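Local coordinates for uridylate kinase (Archaeoglobus fulgidus, PDB 2IJ9), which probably catalyses the reversible transfer of a phosphate group from ATP to UMP, giving UDP and ADP, in pyrimidine nucleotide synthesis, at residues K2-L7 against D130-A135; V35-G40 against V104-G109; K194-L199 against E212-V217. The protein carries 1 engineered substitution. All coordinates share one frame; numbering follows the deposited sequence.

Contact 1. Residues K2-L7 against D130-A135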
ATOM      1  N   LYS B   2      32.179   6.088 -11.755  1.00 95.32           N
ATOM      2  CA  LYS B   2      31.689   4.992 -10.923  1.00 88.99           C
ATOM      3  C   LYS B   2      30.745   5.582  -9.890  1.00 95.07           C
ATOM      4  O   LYS B   2      31.180   6.181  -8.900  1.00 99.37           O
ATOM      5  CB  LYS B   2      32.829   4.256 -10.227  1.00 85.94           C
ATOM      6  CG  LYS B   2      33.234   2.947 -10.871  1.00 86.36           C
ATOM      7  CD  LYS B   2      34.461   2.405 -10.158  1.00104.00           C
ATOM      8  CE  LYS B   2      34.734   0.966 -10.527  1.00102.03           C
ATOM      9  NZ  LYS B   2      35.938   0.472  -9.821  1.00116.55           N
ATOM     10  N   VAL B   3      29.448   5.422 -10.125  1.00 91.38           N
ATOM     11  CA  VAL B   3      28.450   5.983  -9.222  1.00 79.75           C
ATOM     12  C   VAL B   3      27.850   4.931  -8.310  1.00 74.37           C
ATOM     13  O   VAL B   3      27.390   3.874  -8.785  1.00 81.17           O
ATOM     14  CB  VAL B   3      27.281   6.601  -9.994  1.00 81.78           C
ATOM     15  CG1 VAL B   3      26.361   7.353  -9.039  1.00 81.02           C
ATOM     16  CG2 VAL B   3      27.791   7.515 -11.089  1.00 83.10           C
ATOM     17  N   VAL B   4      27.860   5.220  -7.009  1.00 58.70           N
ATOM     18  CA  VAL B   4      26.987   4.507  -6.076  1.00 66.49           C
ATOM     19  C   VAL B   4      25.799   5.413  -5.773  1.00 78.62           C
ATOM     20  O   VAL B   4      25.973   6.526  -5.264  1.00 91.71           O
ATOM     21  CB  VAL B   4      27.699   4.129  -4.743  1.00 66.93           C
ATOM     22  CG1 VAL B   4      26.728   3.452  -3.750  1.00 49.69           C
ATOM     23  CG2 VAL B   4      28.875   3.228  -5.010  1.00 58.45           C
ATOM     24  N   LEU B   5      24.600   4.943  -6.105  1.00 73.18           N
ATOM     25  CA  LEU B   5      23.371   5.655  -5.774  1.00 62.19           C
ATOM     26  C   LEU B   5      22.665   4.957  -4.630  1.00 60.70           C
ATOM     27  O   LEU B   5      22.554   3.726  -4.603  1.00 70.26           O
ATOM     28  CB  LEU B   5      22.444   5.710  -6.988  1.00 45.53           C
ATOM     29  CG  LEU B   5      21.072   6.348  -6.793  1.00 70.33           C
ATOM     30  CD1 LEU B   5      21.253   7.760  -6.299  1.00 70.17           C
ATOM     31  CD2 LEU B   5      20.262   6.301  -8.095  1.00 59.42           C
ATOM     32  N   SER B   6      22.168   5.746  -3.692  1.00 62.09           N
ATOM     33  CA  SER B   6      21.425   5.176  -2.580  1.00 78.71           C
ATOM     34  C   SER B   6      19.967   5.639  -2.614  1.00 86.15           C
ATOM     35  O   SER B   6      19.681   6.825  -2.481  1.00101.69           O
ATOM     36  CB  SER B   6      22.085   5.560  -1.250  1.00 74.17           C
ATOM     37  OG  SER B   6      21.878   4.567  -0.258  1.00 76.05           O
ATOM     38  N   LEU B   7      19.050   4.696  -2.805  1.00 69.87           N
ATOM     39  CA  LEU B   7      17.635   4.980  -2.708  1.00 56.11           C
ATOM     40  C   LEU B   7      17.093   4.397  -1.413  1.00 67.39           C
ATOM     41  O   LEU B   7      16.993   3.185  -1.272  1.00 76.54           O
ATOM     42  CB  LEU B   7      16.906   4.379  -3.898  1.00 58.09           C
ATOM     43  CG  LEU B   7      17.360   4.889  -5.256  1.00 48.99           C
ATOM     44  CD1 LEU B   7      16.965   3.890  -6.304  1.00 61.37           C
ATOM     45  CD2 LEU B   7      16.713   6.237  -5.532  1.00 76.57           C
ATOM     46  N   ASP B 130      33.717   6.663  -7.679  1.00 86.99           N
ATOM     47  CA  ASP B 130      34.009   8.056  -8.022  1.00 82.47           C
ATOM     48  C   ASP B 130      33.103   9.018  -7.270  1.00 89.84           C
ATOM     49  O   ASP B 130      33.533  10.109  -6.882  1.00 95.94           O
ATOM     50  CB  ASP B 130      33.844   8.283  -9.524  1.00 85.91           C
ATOM     51  CG  ASP B 130      34.873   7.539 -10.336  1.00 88.90           C
ATOM     52  OD1 ASP B 130      34.535   7.093 -11.448  1.00128.19           O
ATOM     53  OD2 ASP B 130      36.019   7.392  -9.864  1.00124.82           O
ATOM     54  N   VAL B 131      31.853   8.608  -7.069  1.00 85.99           N
ATOM     55  CA  VAL B 131      30.868   9.457  -6.414  1.00 81.38           C
ATOM     56  C   VAL B 131      29.779   8.635  -5.726  1.00 84.32           C
ATOM     57  O   VAL B 131      29.173   7.731  -6.329  1.00 84.33           O
ATOM     58  CB  VAL B 131      30.272  10.533  -7.408  1.00 82.61           C
ATOM     59  CG1 VAL B 131      29.604   9.879  -8.636  1.00 82.85           C
ATOM     60  CG2 VAL B 131      29.336  11.500  -6.696  1.00 64.38           C
ATOM     61  N   PHE B 132      29.565   8.949  -4.449  1.00 82.38           N
ATOM     62  CA  PHE B 132      28.471   8.374  -3.675  1.00 81.84           C
ATOM     63  C   PHE B 132      27.288   9.341  -3.578  1.00 85.57           C
ATOM     64  O   PHE B 132      27.337  10.312  -2.834  1.00 97.67           O
ATOM     65  CB  PHE B 132      28.958   8.003  -2.277  1.00 61.95           C
ATOM     66  CG  PHE B 132      27.880   7.466  -1.371  1.00 77.38           C
ATOM     67  CD1 PHE B 132      26.764   6.803  -1.885  1.00 56.31           C
ATOM     68  CD2 PHE B 132      28.007   7.591   0.007  1.00 80.00           C
ATOM     69  CE1 PHE B 132      25.782   6.316  -1.041  1.00108.51           C
ATOM     70  CE2 PHE B 132      27.033   7.088   0.859  1.00 99.93           C
ATOM     71  CZ  PHE B 132      25.922   6.447   0.336  1.00 84.53           C
ATOM     72  N   ILE B 133      26.219   9.044  -4.312  1.00 82.54           N
ATOM     73  CA  ILE B 133      25.019   9.869  -4.311  1.00 68.19           C
ATOM     74  C   ILE B 133      23.934   9.279  -3.399  1.00 68.28           C
ATOM     75  O   ILE B 133      23.322   8.245  -3.700  1.00 70.05           O
ATOM     76  CB  ILE B 133      24.490  10.059  -5.738  1.00 73.00           C
ATOM     77  CG1 ILE B 133      25.611  10.589  -6.632  1.00 70.05           C
ATOM     78  CG2 ILE B 133      23.288  10.998  -5.746  1.00 67.08           C
ATOM     79  CD1 ILE B 133      25.203  10.776  -8.064  1.00 85.03           C
ATOM     80  N   ASN B 134      23.710   9.946  -2.275  1.00 62.85           N
ATOM     81  CA  ASN B 134      22.755   9.482  -1.274  1.00 71.16           C
ATOM     82  C   ASN B 134      21.370  10.165  -1.414  1.00 75.80           C
ATOM     83  O   ASN B 134      21.105  11.203  -0.792  1.00 84.49           O
ATOM     84  CB  ASN B 134      23.342   9.672   0.134  1.00 50.01           C
ATOM     85  CG  ASN B 134      22.485   9.061   1.202  1.00 91.85           C
ATOM     86  OD1 ASN B 134      21.811   8.047   0.979  1.00122.57           O
ATOM     87  ND2 ASN B 134      22.499   9.669   2.379  1.00109.32           N
ATOM     88  N   ALA B 135      20.500   9.573  -2.233  1.00 73.33           N
ATOM     89  CA  ALA B 135      19.194  10.152  -2.537  1.00 62.64           C
ATOM     90  C   ALA B 135      18.182   9.903  -1.428  1.00 74.85           C
ATOM     91  O   ALA B 135      17.558   8.840  -1.375  1.00 87.48           O
ATOM     92  CB  ALA B 135      18.676   9.600  -3.833  1.00 53.34           C
TER
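The ring of Phe-132 turns an edge, not a face, to strand 2-7. Val-4 O lies in the ring plane at that edge, 3.5 Å from Phe-132 CD1. Ser-6 CB meets the next edge atom, Phe-132 CE1, also close to the plane. Val-4 CG1 lies 3.8 Å from Phe-132 CD1, the two side chains crossing at a slant. With CG anti to the backbone N (chi1 177°), the ring leans over toward the neighbouring strand. Ala-120 of helix 117-126 touches Val-4, Ser-6 and Phe-132 from this side of the sheet.

A ladder of parallel backbone bonds joins the strands. Val-4 uses both its N-H and its C=O: Val-4 N reaches Val-131 O at 2.9 Å, and Ile-133 N reaches Val-4 O at 2.7 Å. Ser-6 N then continues the ladder to Ile-133 O. At the start of the strands Val-131 N bonds to Lys-2 O, and the carboxylate of Asp-130 adds a side-chain bond. Asp-130 OD1 accepts from Lys-2 N at 2.6 Å, on the anti side and 33° out of the carboxylate plane. The ammonium of Lys-2 turns to Ile-127 O instead.

The other face carries Val-3, Leu-5, Val-131, Ile-133 and Ala-135. Val-3 CG1 meets Ile-133 CD1 at 3.7 Å, and Leu-5 CD1 touches both Ile-133 CG2 and Ala-135 CB. Helix 202-209 packs on this face. Replacing Phe-132 with an alanine would probably open a gap beside Val-4 and Ser-6 and leave Ala-120 with less to pack on.

Two adjacent parallel strands between helices form the centre of the alpha/beta sheet of the amino acid kinase fold. Ser-6 lies close to Thr-116, a predicted UMP-binding residue.

Contact 2. Residues V35-G40 against V104-G109; sequences VFVVVG and VVVMGG
Val-37 and Val-106 form the closest backbone pair of the contact, with their CA atoms 4.5 Å apart. Here the two strands are tightly knit. Val-37 N donates to Val-105 O at 2.7 Å, and Val-37 O accepts from Met-107 N at 2.8 Å. The second bond is almost straight at the oxygen, with a C=O...N angle of 177°. Val-105 N to Val-35 O extends the ladder backward.

Valines do most of the side-chain work. Val-104 CG2 sits 3.7 Å from Val-35 CB, and Val-106 CG2 rests against Val-37 CB. The other branch of Val-106, CG1, is anti to the backbone N (chi1 -178°) and reaches forward to Val-39 CG1 at 3.8 Å. These two side chains cross at about a right angle. Helices 16-32 and 59-80 cover this valine face.

This is the outer part of the parallel sheet of the amino acid kinase fold, where strand 104-107 is the last strand on its side within the chain. Helices flank both faces, and no side of the contact is open to solvent: all ten touching residues are buried.

On the other face the loose pair is Phe-36 and Val-105. Phe-36 CD1 approaches Val-105 CB only to 4.3 Å, and the ring meets it obliquely. Val-38 and Met-107 lie side by side, joined through Val-38 CG2 and Met-107 CG. Leu-123 of helix 117-126 touches both Phe-36 and Met-107.

The strands also part at their C-terminal ends. Val-39 N still bonds to Met-107 O at 3.1 Å, but Val-39 O comes no nearer to Gly-108 than 3.9 Å, at its CA. Beyond this, Gly-40 leads into Gly-41 and Gly-42, predicted to bind UMP and ATP, and Gly-109 N bonds to Thr-70 OG1.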
ATOM      1  N   VAL B  35      27.025   2.367 -12.843  1.00 88.86           N
ATOM      2  CA  VAL B  35      26.108   2.657 -11.744  1.00 81.27           C
ATOM      3  C   VAL B  35      25.828   1.449 -10.855  1.00 84.83           C
ATOM      4  O   VAL B  35      25.444   0.369 -11.322  1.00 79.56           O
ATOM      5  CB  VAL B  35      24.737   3.182 -12.253  1.00 89.58           C
ATOM      6  CG1 VAL B  35      23.848   3.599 -11.074  1.00 71.21           C
ATOM      7  CG2 VAL B  35      24.906   4.330 -13.253  1.00 74.70           C
ATOM      8  N   PHE B  36      26.014   1.651  -9.560  1.00 77.12           N
ATOM      9  CA  PHE B  36      25.540   0.708  -8.577  1.00 67.57           C
ATOM     10  C   PHE B  36      24.359   1.346  -7.871  1.00 69.69           C
ATOM     11  O   PHE B  36      24.390   2.536  -7.550  1.00 85.88           O
ATOM     12  CB  PHE B  36      26.647   0.415  -7.571  1.00 85.32           C
ATOM     13  CG  PHE B  36      27.824  -0.320  -8.158  1.00105.05           C
ATOM     14  CD1 PHE B  36      28.111  -1.624  -7.763  1.00 95.26           C
ATOM     15  CD2 PHE B  36      28.645   0.295  -9.102  1.00 97.79           C
ATOM     16  CE1 PHE B  36      29.188  -2.295  -8.302  1.00106.66           C
ATOM     17  CE2 PHE B  36      29.715  -0.372  -9.641  1.00 78.79           C
ATOM     18  CZ  PHE B  36      29.991  -1.664  -9.235  1.00 92.74           C
ATOM     19  N   VAL B  37      23.309   0.565  -7.642  1.00 66.53           N
ATOM     20  CA  VAL B  37      22.139   1.044  -6.913  1.00 63.72           C
ATOM     21  C   VAL B  37      21.858   0.194  -5.677  1.00 64.12           C
ATOM     22  O   VAL B  37      21.743  -1.028  -5.766  1.00 62.18           O
ATOM     23  CB  VAL B  37      20.889   1.022  -7.786  1.00 57.94           C
ATOM     24  CG1 VAL B  37      19.725   1.585  -7.002  1.00 80.90           C
ATOM     25  CG2 VAL B  37      21.095   1.831  -9.057  1.00 73.33           C
ATOM     26  N   VAL B  38      21.749   0.847  -4.529  1.00 58.50           N
ATOM     27  CA  VAL B  38      21.350   0.170  -3.301  1.00 62.61           C
ATOM     28  C   VAL B  38      19.960   0.632  -2.809  1.00 72.27           C
ATOM     29  O   VAL B  38      19.802   1.728  -2.261  1.00 82.48           O
ATOM     30  CB  VAL B  38      22.375   0.402  -2.185  1.00 60.69           C
ATOM     31  CG1 VAL B  38      22.003  -0.405  -0.925  1.00 61.86           C
ATOM     32  CG2 VAL B  38      23.768   0.064  -2.678  1.00 55.23           C
ATOM     33  N   VAL B  39      18.958  -0.216  -2.989  1.00 61.26           N
ATOM     34  CA  VAL B  39      17.616   0.104  -2.544  1.00 58.85           C
ATOM     35  C   VAL B  39      17.388  -0.317  -1.082  1.00 64.90           C
ATOM     36  O   VAL B  39      18.033  -1.224  -0.566  1.00 83.35           O
ATOM     37  CB  VAL B  39      16.560  -0.561  -3.440  1.00 67.79           C
ATOM     38  CG1 VAL B  39      16.999  -0.546  -4.919  1.00 51.59           C
ATOM     39  CG2 VAL B  39      16.316  -1.966  -2.983  1.00 75.50           C
ATOM     40  N   GLY B  40      16.465   0.358  -0.414  1.00 66.98           N
ATOM     41  CA  GLY B  40      16.148   0.052   0.966  1.00 55.11           C
ATOM     42  C   GLY B  40      14.781  -0.586   1.101  1.00 70.28           C
ATOM     43  O   GLY B  40      14.064  -0.770   0.113  1.00 69.82           O
ATOM     44  N   VAL B 104      24.654  -1.507 -14.967  1.00 72.33           N
ATOM     45  CA  VAL B 104      23.913  -1.252 -13.749  1.00 78.20           C
ATOM     46  C   VAL B 104      23.784  -2.510 -12.896  1.00 71.14           C
ATOM     47  O   VAL B 104      23.359  -3.564 -13.360  1.00 72.55           O
ATOM     48  CB  VAL B 104      22.542  -0.577 -14.031  1.00 79.98           C
ATOM     49  CG1 VAL B 104      21.627  -0.647 -12.826  1.00 91.34           C
ATOM     50  CG2 VAL B 104      22.754   0.872 -14.392  1.00 87.79           C
ATOM     51  N   VAL B 105      24.203  -2.388 -11.645  1.00 69.24           N
ATOM     52  CA  VAL B 105      23.973  -3.417 -10.663  1.00 68.70           C
ATOM     53  C   VAL B 105      23.080  -2.828  -9.583  1.00 67.27           C
ATOM     54  O   VAL B 105      23.276  -1.698  -9.159  1.00 86.22           O
ATOM     55  CB  VAL B 105      25.290  -3.936 -10.086  1.00 71.89           C
ATOM     56  CG1 VAL B 105      25.036  -4.987  -8.993  1.00 56.19           C
ATOM     57  CG2 VAL B 105      26.122  -4.542 -11.202  1.00 71.88           C
ATOM     58  N   VAL B 106      22.073  -3.588  -9.177  1.00 67.09           N
ATOM     59  CA  VAL B 106      21.118  -3.145  -8.180  1.00 60.49           C
ATOM     60  C   VAL B 106      21.041  -4.180  -7.075  1.00 67.81           C
ATOM     61  O   VAL B 106      20.666  -5.330  -7.316  1.00 83.52           O
ATOM     62  CB  VAL B 106      19.698  -2.992  -8.777  1.00 58.37           C
ATOM     63  CG1 VAL B 106      18.743  -2.483  -7.725  1.00 60.60           C
ATOM     64  CG2 VAL B 106      19.699  -2.062 -10.000  1.00 47.20           C
ATOM     65  N   MET B 107      21.376  -3.766  -5.861  1.00 68.82           N
ATOM     66  CA  MET B 107      21.323  -4.673  -4.718  1.00 71.77           C
ATOM     67  C   MET B 107      20.499  -4.179  -3.533  1.00 73.07           C
ATOM     68  O   MET B 107      20.259  -2.978  -3.365  1.00 68.84           O
ATOM     69  CB  MET B 107      22.736  -4.997  -4.232  1.00 69.36           C
ATOM     70  CG  MET B 107      23.505  -3.811  -3.691  1.00 62.02           C
ATOM     71  SD  MET B 107      25.201  -4.311  -3.459  1.00 61.37           S
ATOM     72  CE  MET B 107      24.909  -5.578  -2.240  1.00 41.04           C
ATOM     73  N   GLY B 108      20.101  -5.130  -2.694  1.00 79.71           N
ATOM     74  CA  GLY B 108      19.416  -4.814  -1.452  1.00 81.07           C
ATOM     75  C   GLY B 108      20.460  -4.638  -0.378  1.00 71.50           C
ATOM     76  O   GLY B 108      21.513  -4.052  -0.632  1.00 74.88           O
ATOM     77  N   GLY B 109      20.166  -5.154   0.816  1.00 77.12           N
ATOM     78  CA  GLY B 109      21.127  -5.193   1.912  1.00 78.48           C
ATOM     79  C   GLY B 109      22.086  -6.360   1.774  1.00 79.45           C
ATOM     80  O   GLY B 109      21.934  -7.206   0.882  1.00 71.16           O
TER

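Contact 3. Residues K194-L199 against E212-V217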
ATOM      1  N   LYS B 194      33.829  11.503  -2.806  1.00 91.97           N
ATOM      2  CA  LYS B 194      32.911  12.630  -2.979  1.00 93.65           C
ATOM      3  C   LYS B 194      31.461  12.184  -2.857  1.00100.32           C
ATOM      4  O   LYS B 194      30.958  11.417  -3.687  1.00 99.15           O
ATOM      5  CB  LYS B 194      33.127  13.313  -4.330  1.00 95.17           C
ATOM      6  CG  LYS B 194      32.446  14.673  -4.466  1.00 79.47           C
ATOM      7  CD  LYS B 194      31.977  14.882  -5.902  1.00 95.61           C
ATOM      8  CE  LYS B 194      31.688  16.351  -6.223  1.00 89.54           C
ATOM      9  NZ  LYS B 194      32.903  17.099  -6.660  1.00136.40           N
ATOM     10  N   THR B 195      30.807  12.681  -1.810  1.00 96.72           N
ATOM     11  CA  THR B 195      29.438  12.303  -1.478  1.00 92.28           C
ATOM     12  C   THR B 195      28.429  13.430  -1.743  1.00 86.14           C
ATOM     13  O   THR B 195      28.769  14.612  -1.735  1.00109.74           O
ATOM     14  CB  THR B 195      29.356  11.776  -0.019  1.00 79.25           C
ATOM     15  OG1 THR B 195      30.233  10.651   0.110  1.00 84.18           O
ATOM     16  CG2 THR B 195      27.943  11.322   0.345  1.00100.33           C
ATOM     17  N   TYR B 196      27.197  13.039  -2.026  1.00 76.20           N
ATOM     18  CA  TYR B 196      26.081  13.950  -2.112  1.00 81.03           C
ATOM     19  C   TYR B 196      25.018  13.473  -1.129  1.00 88.41           C
ATOM     20  O   TYR B 196      24.860  12.267  -0.899  1.00 91.11           O
ATOM     21  CB  TYR B 196      25.516  13.959  -3.529  1.00 76.87           C
ATOM     22  CG  TYR B 196      26.314  14.803  -4.487  1.00101.92           C
ATOM     23  CD1 TYR B 196      27.489  14.323  -5.057  1.00 93.91           C
ATOM     24  CD2 TYR B 196      25.892  16.087  -4.826  1.00 98.12           C
ATOM     25  CE1 TYR B 196      28.220  15.096  -5.940  1.00105.69           C
ATOM     26  CE2 TYR B 196      26.615  16.870  -5.711  1.00110.03           C
ATOM     27  CZ  TYR B 196      27.778  16.372  -6.264  1.00111.02           C
ATOM     28  OH  TYR B 196      28.498  17.154  -7.141  1.00115.24           O
ATOM     29  N   VAL B 197      24.319  14.427  -0.522  1.00 78.79           N
ATOM     30  CA  VAL B 197      23.144  14.133   0.290  1.00 69.88           C
ATOM     31  C   VAL B 197      21.995  14.968  -0.277  1.00 71.56           C
ATOM     32  O   VAL B 197      22.016  16.200  -0.187  1.00 79.75           O
ATOM     33  CB  VAL B 197      23.391  14.476   1.769  1.00 57.46           C
ATOM     34  CG1 VAL B 197      22.081  14.397   2.556  1.00 62.57           C
ATOM     35  CG2 VAL B 197      24.443  13.528   2.350  1.00 61.16           C
ATOM     36  N   ILE B 198      21.017  14.318  -0.900  1.00 67.66           N
ATOM     37  CA  ILE B 198      20.076  15.073  -1.715  1.00 81.29           C
ATOM     38  C   ILE B 198      18.622  14.631  -1.593  1.00 87.44           C
ATOM     39  O   ILE B 198      18.337  13.525  -1.142  1.00 96.43           O
ATOM     40  CB  ILE B 198      20.501  15.087  -3.205  1.00 64.77           C
ATOM     41  CG1 ILE B 198      20.548  13.661  -3.766  1.00 82.59           C
ATOM     42  CG2 ILE B 198      21.833  15.833  -3.366  1.00 49.25           C
ATOM     43  CD1 ILE B 198      20.474  13.594  -5.288  1.00 89.40           C
ATOM     44  N   LEU B 199      17.705  15.514  -1.979  1.00 72.43           N
ATOM     45  CA  LEU B 199      16.338  15.110  -2.192  1.00 80.77           C
ATOM     46  C   LEU B 199      16.264  14.222  -3.445  1.00 84.36           C
ATOM     47  O   LEU B 199      16.520  14.663  -4.575  1.00 80.64           O
ATOM     48  CB  LEU B 199      15.423  16.331  -2.273  1.00 82.47           C
ATOM     49  CG  LEU B 199      13.941  15.963  -2.237  1.00 98.43           C
ATOM     50  CD1 LEU B 199      13.210  16.800  -1.203  1.00102.62           C
ATOM     51  CD2 LEU B 199      13.280  16.036  -3.634  1.00 79.50           C
ATOM     52  N   GLU B 212      27.333  18.916  -9.794  1.00105.92           N
ATOM     53  CA  GLU B 212      26.809  20.272  -9.615  1.00103.33           C
ATOM     54  C   GLU B 212      26.392  20.568  -8.176  1.00113.57           C
ATOM     55  O   GLU B 212      26.521  19.717  -7.286  1.00117.13           O
ATOM     56  CB  GLU B 212      25.625  20.504 -10.555  1.00 87.95           C
ATOM     57  CG  GLU B 212      25.893  20.063 -11.986  1.00 88.93           C
ATOM     58  CD  GLU B 212      24.688  20.214 -12.892  1.00116.28           C
ATOM     59  OE1 GLU B 212      23.712  20.889 -12.481  1.00107.51           O
ATOM     60  OE2 GLU B 212      24.720  19.659 -14.017  1.00120.22           O
ATOM     61  N   ALA B 213      25.896  21.785  -7.956  1.00117.49           N
ATOM     62  CA  ALA B 213      25.389  22.182  -6.647  1.00113.74           C
ATOM     63  C   ALA B 213      24.001  21.600  -6.423  1.00108.63           C
ATOM     64  O   ALA B 213      23.001  22.128  -6.912  1.00111.60           O
ATOM     65  CB  ALA B 213      25.372  23.706  -6.499  1.00111.84           C
ATOM     66  N   VAL B 214      23.969  20.477  -5.715  1.00100.83           N
ATOM     67  CA  VAL B 214      22.728  19.918  -5.180  1.00 85.83           C
ATOM     68  C   VAL B 214      22.955  19.542  -3.720  1.00 70.86           C
ATOM     69  O   VAL B 214      24.078  19.235  -3.302  1.00 64.33           O
ATOM     70  CB  VAL B 214      22.183  18.704  -5.995  1.00 72.97           C
ATOM     71  CG1 VAL B 214      21.201  19.164  -7.037  1.00 78.97           C
ATOM     72  CG2 VAL B 214      23.310  17.946  -6.655  1.00 89.49           C
ATOM     73  N   GLY B 215      21.878  19.614  -2.957  1.00 59.61           N
ATOM     74  CA  GLY B 215      21.875  19.320  -1.539  1.00 80.61           C
ATOM     75  C   GLY B 215      23.113  19.730  -0.783  1.00 77.42           C
ATOM     76  O   GLY B 215      23.475  20.902  -0.715  1.00 90.85           O
ATOM     77  N   THR B 216      23.767  18.732  -0.222  1.00 73.40           N
ATOM     78  CA  THR B 216      24.982  18.933   0.523  1.00 79.66           C
ATOM     79  C   THR B 216      26.062  18.110  -0.161  1.00 99.12           C
ATOM     80  O   THR B 216      25.972  16.872  -0.227  1.00112.95           O
ATOM     81  CB  THR B 216      24.798  18.449   1.976  1.00 92.45           C
ATOM     82  OG1 THR B 216      23.768  19.230   2.611  1.00 81.53           O
ATOM     83  CG2 THR B 216      26.127  18.540   2.770  1.00 78.33           C
ATOM     84  N   VAL B 217      27.067  18.799  -0.697  1.00 97.30           N
ATOM     85  CA  VAL B 217      28.214  18.105  -1.270  1.00 88.95           C
ATOM     86  C   VAL B 217      29.215  17.873  -0.145  1.00 89.73           C
ATOM     87  O   VAL B 217      29.373  18.717   0.734  1.00103.24           O
ATOM     88  CB  VAL B 217      28.855  18.872  -2.442  1.00 75.21           C
ATOM     89  CG1 VAL B 217      29.776  17.942  -3.236  1.00 65.55           C
ATOM     90  CG2 VAL B 217      27.779  19.468  -3.358  1.00 82.41           C
TER
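Tyr-196 is the large bump of this contact, and residues 212-217 curve round it. With CG anti to its carbonyl carbon (chi1 -80°), the Tyr-196 ring lies alongside Val-217. Val-217 CG1 stands over one face, 4.2 Å from the Tyr-196 ring centroid and offset toward the rim, in a CH-pi contact. Val-217 CG2 meets Tyr-196 CE2 at 3.7 Å. Val-214 comes in at about a right angle, with Val-214 CG2 3.6 Å from Tyr-196 CE2. Glu-212 O lies in plane at the ring edge and accepts from Tyr-196 OH at 3.2 Å, which probably helps to hold the hydroxyl in place. Lys-194 CE rests against Val-217 CG1 beside the ring.

A second, smaller bump, Ile-198 CG2, lies against Val-214 CB at 3.9 Å and beside Gly-215 N. Gly-215 lets the chain bend here: it has positive phi (36°), and a side chain would run into Val-197 O and Ile-198 CG2. Past the bend, Val-197 and Thr-216 form an antiparallel hydrogen-bonded pair, with Val-197 N to Thr-216 O at 3.0 Å and Thr-216 N returning to Val-197 O. Thr-216 OG1 turns away to Val-141 N and Tyr-155 O.

The arrangement is a strand-helix-strand connection through helix 202-209, which brings the C-terminal strand antiparallel to 195-199 in the mixed sheet of the amino acid kinase fold, near the predicted ATP site at Thr-136 and Tyr-142.

All three contacts belong to one sheet, with contact 1 central. Strand 2-7 bonds to 34-39 of contact 2 (Val-3 O to Phe-36 N), and strand 131-136 to 195-199 of contact 3 (Phe-132 O to Tyr-196 N). The centres of contacts 2 and 3 are about 19 Å apart. All three are largely buried, but contact 1 has an exposed end at Lys-2 and Asp-130, and contact 3 has partly exposed Lys-194, Glu-212 and Val-217. Contacts 1 and 2 are parallel and mainly aliphatic. Contact 3 is antiparallel, lies farther from the chain centre and relies on a tyrosine and a bent loop. Helix 117-126 packs on contacts 1 and 2, helix 202-209 on contacts 1 and 3.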